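Local coordinates for DNA repair protein XRCC1 (Homo sapiens, PDB 3LQC) that serves as a scaffold in DNA single-strand break repair, assembling repair protein complexes and binding poly-ADP-ribose chains, including those on auto-modified PARP1, whose activity it limits, at residues 53-65 with 105-117. Residues are numbered along the deposited sequence; the frame is centred on the assembly and turned at random. Where two conformers were deposited one is given.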
loop_
_atom_site.group_PDB
_atom_site.type_symbol
_atom_site.label_atom_id
_atom_site.label_comp_id
_atom_site.label_asym_id
_atom_site.label_seq_id
_atom_site.Cartn_x
_atom_site.Cartn_y
_atom_site.Cartn_z
ATOM N N GLU A 53 0.675 -16.582 27.769
ATOM C CA GLU A 53 1.372 -17.486 26.867
ATOM C C GLU A 53 2.226 -16.730 25.843
ATOM O O GLU A 53 1.998 -15.551 25.575
ATOM C CB GLU A 53 0.387 -18.455 26.194
ATOM C CG GLU A 53 -0.703 -17.787 25.387
ATOM C CD GLU A 53 -1.711 -18.767 24.797
ATOM O OE1 GLU A 53 -2.322 -19.550 25.554
ATOM O OE2 GLU A 53 -1.912 -18.732 23.566
ATOM N N GLN A 54 3.237 -17.408 25.310
ATOM C CA GLN A 54 4.083 -16.835 24.272
ATOM C C GLN A 54 3.622 -17.369 22.926
ATOM O O GLN A 54 3.483 -18.582 22.744
ATOM C CB GLN A 54 5.549 -17.195 24.508
ATOM C CG GLN A 54 6.516 -16.560 23.521
ATOM C CD GLN A 54 7.971 -16.906 23.815
ATOM O OE1 GLN A 54 8.315 -18.067 24.038
ATOM N NE2 GLN A 54 8.829 -15.898 23.808
ATOM N N ILE A 55 3.373 -16.469 21.984
ATOM C CA ILE A 55 2.816 -16.877 20.706
ATOM C C ILE A 55 3.880 -16.953 19.621
ATOM O O ILE A 55 4.400 -15.937 19.164
ATOM C CB ILE A 55 1.656 -15.969 20.290
ATOM C CG1 ILE A 55 0.512 -16.133 21.292
ATOM C CG2 ILE A 55 1.194 -16.313 18.890
ATOM C CD1 ILE A 55 -0.616 -15.168 21.103
ATOM N N HIS A 56 4.195 -18.182 19.228
ATOM C CA HIS A 56 5.226 -18.462 18.238
ATOM C C HIS A 56 4.806 -17.964 16.858
ATOM O O HIS A 56 5.524 -17.197 16.205
ATOM C CB HIS A 56 5.502 -19.972 18.206
ATOM C CG HIS A 56 6.427 -20.399 17.112
ATOM N ND1 HIS A 56 5.982 -20.993 15.950
ATOM C CD2 HIS A 56 7.776 -20.320 17.002
ATOM C CE1 HIS A 56 7.016 -21.260 15.170
ATOM N NE2 HIS A 56 8.116 -20.863 15.785
ATOM N N SER A 57 3.629 -18.407 16.431
ATOM C CA SER A 57 3.102 -18.082 15.118
ATOM C C SER A 57 1.576 -18.113 15.158
ATOM O O SER A 57 0.987 -18.595 16.125
ATOM C CB SER A 57 3.625 -19.079 14.084
ATOM O OG SER A 57 3.291 -20.408 14.451
ATOM N N VAL A 58 0.943 -17.608 14.099
ATOM C CA VAL A 58 -0.507 -17.462 14.061
ATOM C C VAL A 58 -1.091 -17.867 12.712
ATOM O O VAL A 58 -0.655 -17.377 11.675
ATOM C CB VAL A 58 -0.917 -16.003 14.339
ATOM C CG1 VAL A 58 -2.434 -15.876 14.364
ATOM C CG2 VAL A 58 -0.320 -15.519 15.650
ATOM N N ASP A 59 -2.075 -18.762 12.730
ATOM C CA ASP A 59 -2.788 -19.150 11.515
ATOM C C ASP A 59 -4.200 -18.578 11.571
ATOM O O ASP A 59 -4.893 -18.713 12.578
ATOM C CB ASP A 59 -2.866 -20.673 11.371
ATOM C CG ASP A 59 -1.500 -21.340 11.384
ATOM O OD1 ASP A 59 -0.486 -20.669 11.062
ATOM O OD2 ASP A 59 -1.445 -22.546 11.711
ATOM N N ILE A 60 -4.626 -17.946 10.484
ATOM C CA ILE A 60 -5.906 -17.260 10.451
ATOM C C ILE A 60 -6.729 -17.705 9.254
ATOM O O ILE A 60 -6.254 -17.690 8.122
ATOM C CB ILE A 60 -5.709 -15.740 10.392
ATOM C CG1 ILE A 60 -5.046 -15.257 11.679
ATOM C CG2 ILE A 60 -7.039 -15.030 10.163
ATOM C CD1 ILE A 60 -4.777 -13.793 11.703
ATOM N N GLY A 61 -7.964 -18.115 9.519
ATOM C CA GLY A 61 -8.883 -18.498 8.469
ATOM C C GLY A 61 -9.982 -17.467 8.366
ATOM O O GLY A 61 -10.793 -17.325 9.278
ATOM N N ASN A 62 -10.017 -16.745 7.254
ATOM C CA ASN A 62 -10.954 -15.650 7.117
ATOM C C ASN A 62 -12.388 -16.127 6.984
ATOM O O ASN A 62 -12.647 -17.241 6.534
ATOM C CB ASN A 62 -10.591 -14.755 5.932
ATOM C CG ASN A 62 -11.479 -13.523 5.840
ATOM O OD1 ASN A 62 -11.862 -12.945 6.855
ATOM N ND2 ASN A 62 -11.813 -13.121 4.623
ATOM N N ASP A 63 -13.319 -15.283 7.400
ATOM C CA ASP A 63 -14.720 -15.498 7.079
ATOM C C ASP A 63 -15.351 -14.174 6.677
ATOM O O ASP A 63 -16.255 -13.675 7.350
ATOM C CB ASP A 63 -15.484 -16.111 8.247
ATOM C CG ASP A 63 -16.948 -16.355 7.919
ATOM O OD1 ASP A 63 -17.250 -16.678 6.751
ATOM O OD2 ASP A 63 -17.796 -16.229 8.830
ATOM N N GLY A 64 -14.841 -13.601 5.591
ATOM C CA GLY A 64 -15.441 -12.430 4.980
ATOM C C GLY A 64 -14.866 -11.102 5.429
ATOM O O GLY A 64 -15.407 -10.053 5.090
ATOM N N SER A 65 -13.783 -11.140 6.198
ATOM C CA SER A 65 -13.116 -9.919 6.637
ATOM C C SER A 65 -12.210 -9.403 5.528
ATOM O O SER A 65 -11.629 -10.192 4.786
ATOM C CB SER A 65 -12.264 -10.182 7.881
ATOM O OG SER A 65 -13.058 -10.490 9.003
ATOM N N PRO A 105 -13.908 -15.290 0.237
ATOM C CA PRO A 105 -14.131 -14.818 1.611
ATOM C C PRO A 105 -13.372 -15.642 2.649
ATOM O O PRO A 105 -13.309 -15.246 3.807
ATOM C CB PRO A 105 -15.634 -15.036 1.823
ATOM C CG PRO A 105 -16.163 -15.648 0.555
ATOM C CD PRO A 105 -14.998 -16.151 -0.231
ATOM N N ASN A 106 -12.807 -16.771 2.242
ATOM C CA ASN A 106 -12.282 -17.730 3.204
ATOM C C ASN A 106 -10.792 -17.995 3.085
ATOM O O ASN A 106 -10.331 -19.098 3.380
ATOM C CB ASN A 106 -13.053 -19.051 3.110
ATOM C CG ASN A 106 -14.533 -18.877 3.360
ATOM O OD1 ASN A 106 -15.353 -19.192 2.506
ATOM N ND2 ASN A 106 -14.886 -18.361 4.532
ATOM N N ARG A 107 -10.032 -16.992 2.669
ATOM C CA ARG A 107 -8.593 -17.186 2.560
ATOM C C ARG A 107 -7.998 -17.612 3.895
ATOM O O ARG A 107 -8.442 -17.167 4.959
ATOM C CB ARG A 107 -7.895 -15.923 2.057
ATOM C CG ARG A 107 -8.087 -15.673 0.586
ATOM C CD ARG A 107 -7.169 -14.584 0.077
ATOM N NE ARG A 107 -7.300 -14.451 -1.369
ATOM C CZ ARG A 107 -8.063 -13.549 -1.976
ATOM N NH1 ARG A 107 -8.755 -12.665 -1.268
ATOM N NH2 ARG A 107 -8.120 -13.519 -3.299
ATOM N N VAL A 108 -7.003 -18.487 3.829
ATOM C CA VAL A 108 -6.233 -18.854 5.003
ATOM C C VAL A 108 -4.817 -18.331 4.846
ATOM O O VAL A 108 -4.201 -18.498 3.792
ATOM C CB VAL A 108 -6.165 -20.381 5.183
ATOM C CG1 VAL A 108 -5.305 -20.728 6.406
ATOM C CG2 VAL A 108 -7.561 -20.971 5.305
ATOM N N ARG A 109 -4.299 -17.691 5.884
ATOM C CA ARG A 109 -2.899 -17.286 5.871
ATOM C C ARG A 109 -2.207 -17.716 7.157
ATOM O O ARG A 109 -2.768 -17.580 8.248
ATOM C CB ARG A 109 -2.762 -15.775 5.658
ATOM C CG ARG A 109 -3.440 -15.281 4.395
ATOM C CD ARG A 109 -3.292 -13.781 4.229
ATOM N NE ARG A 109 -1.898 -13.379 4.134
ATOM C CZ ARG A 109 -1.493 -12.115 4.164
ATOM N NH1 ARG A 109 -2.386 -11.146 4.284
ATOM N NH2 ARG A 109 -0.203 -11.822 4.077
ATOM N N MET A 110 -1.000 -18.255 7.012
ATOM C CA MET A 110 -0.167 -18.642 8.138
ATOM C C MET A 110 0.862 -17.554 8.340
ATOM O O MET A 110 1.436 -17.066 7.374
ATOM C CB MET A 110 0.558 -19.955 7.836
ATOM C CG MET A 110 -0.272 -20.978 7.056
ATOM S SD MET A 110 -1.591 -21.720 8.031
ATOM C CE MET A 110 -2.162 -23.029 6.955
ATOM N N PHE A 111 1.100 -17.182 9.593
ATOM C CA PHE A 111 2.095 -16.160 9.906
ATOM C C PHE A 111 3.114 -16.691 10.907
ATOM O O PHE A 111 2.875 -16.681 12.111
ATOM C CB PHE A 111 1.416 -14.895 10.445
ATOM C CG PHE A 111 0.336 -14.354 9.540
ATOM C CD1 PHE A 111 -0.940 -14.891 9.562
ATOM C CD2 PHE A 111 0.601 -13.311 8.660
ATOM C CE1 PHE A 111 -1.937 -14.401 8.727
ATOM C CE2 PHE A 111 -0.390 -12.818 7.822
ATOM C CZ PHE A 111 -1.664 -13.365 7.859
ATOM N N GLY A 112 4.246 -17.168 10.401
ATOM C CA GLY A 112 5.292 -17.704 11.248
ATOM C C GLY A 112 6.037 -16.610 11.977
ATOM O O GLY A 112 5.735 -15.433 11.809
ATOM N N PRO A 113 7.031 -16.991 12.788
ATOM C CA PRO A 113 7.749 -16.012 13.611
ATOM C C PRO A 113 8.180 -14.843 12.751
ATOM O O PRO A 113 8.251 -13.693 13.185
ATOM C CB PRO A 113 8.988 -16.786 14.076
ATOM C CG PRO A 113 8.589 -18.213 14.025
ATOM C CD PRO A 113 7.606 -18.344 12.896
ATOM N N ASP A 114 8.462 -15.168 11.504
ATOM C CA ASP A 114 9.023 -14.226 10.562
ATOM C C ASP A 114 8.077 -13.067 10.284
ATOM O O ASP A 114 8.509 -11.935 10.059
ATOM C CB ASP A 114 9.332 -14.956 9.261
ATOM C CG ASP A 114 9.960 -14.056 8.240
ATOM O OD1 ASP A 114 10.781 -13.199 8.639
ATOM O OD2 ASP A 114 9.632 -14.207 7.044
ATOM N N LYS A 115 6.781 -13.358 10.302
ATOM C CA LYS A 115 5.781 -12.394 9.859
ATOM C C LYS A 115 5.079 -11.684 11.013
ATOM O O LYS A 115 4.213 -10.841 10.790
ATOM C CB LYS A 115 4.769 -13.066 8.925
ATOM C CG LYS A 115 5.431 -13.829 7.781
ATOM C CD LYS A 115 4.702 -13.617 6.464
ATOM C CE LYS A 115 3.311 -14.234 6.478
ATOM N NZ LYS A 115 2.437 -13.645 5.411
ATOM N N LEU A 116 5.463 -12.023 12.241
ATOM C CA LEU A 116 4.944 -11.358 13.427
ATOM C C LEU A 116 5.907 -10.267 13.860
ATOM O O LEU A 116 7.064 -10.270 13.457
ATOM C CB LEU A 116 4.754 -12.357 14.564
ATOM C CG LEU A 116 3.761 -13.482 14.294
ATOM C CD1 LEU A 116 3.628 -14.383 15.506
ATOM C CD2 LEU A 116 2.423 -12.894 13.913
ATOM N N VAL A 117 5.422 -9.325 14.664
ATOM C CA VAL A 117 6.283 -8.291 15.230
ATOM C C VAL A 117 7.156 -8.930 16.297
ATOM O O VAL A 117 6.646 -9.403 17.316
ATOM C CB VAL A 117 5.468 -7.160 15.873
ATOM C CG1 VAL A 117 6.398 -6.051 16.370
ATOM C CG2 VAL A 117 4.447 -6.615 14.883
HETATM O O HOH W 1 -10.549 -14.026 2.310
HETATM O O HOH W 2 -11.218 -19.509 6.055
#
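An antiparallel strand pair at the edge of the three-stranded sheet of the XRCC1 N-terminal domain joins Val-58, Ile-60 and Asn-62 to Phe-111, Arg-109 and Arg-107. Val-58 and Ile-60 each exchange two backbone bonds with their partners, and Asn-62 N adds a nearly straight one to Arg-107 O (2.8 Å).

On the buried face, Ile-60 CD1 meets Phe-111 CE1 at 4.2 Å, while the ring turns an edge, in plane, to Val-58 O, its CD1 3.3 Å from that oxygen. The side chains of Leu-116, from the following turn, and Val-58 cross at about a right angle. Beta-branched Val-58 and Ile-60 and the Phe-111 ring suit this side; Arg-109 shares it, but its end leads away to Ser-92 O and an acidic side chain of another chain. On the other face, Met-110 bends at chi2 (-71°), its SD against one of two Asp-59 conformers, whose OD2 hydrogen-bonds to His-150 NE2.

Near the end of strand 57-63, Asn-62 organises the turn. With CG anti to N (chi1 -175°), OD1 receives Ser-65 N in its carbonyl plane at 2.7 Å, an Asx motif, while ND2 donates to a water that also takes Arg-107 N. An alanine here would probably leave Ser-65 N and that water without their amide partner and the turn less fixed. Gly-64, whose positive phi (94°) suits glycine, donates N to Pro-105 O (2.9 Å), and Asn-106 ND2 reaches Asn-62 O.

Strand 57-63 is central, flanked by 108-111 and 143-150; its Ile-60, together with Phe-111, packs on Leu-88 of strand 85-92, in the five-stranded sheet.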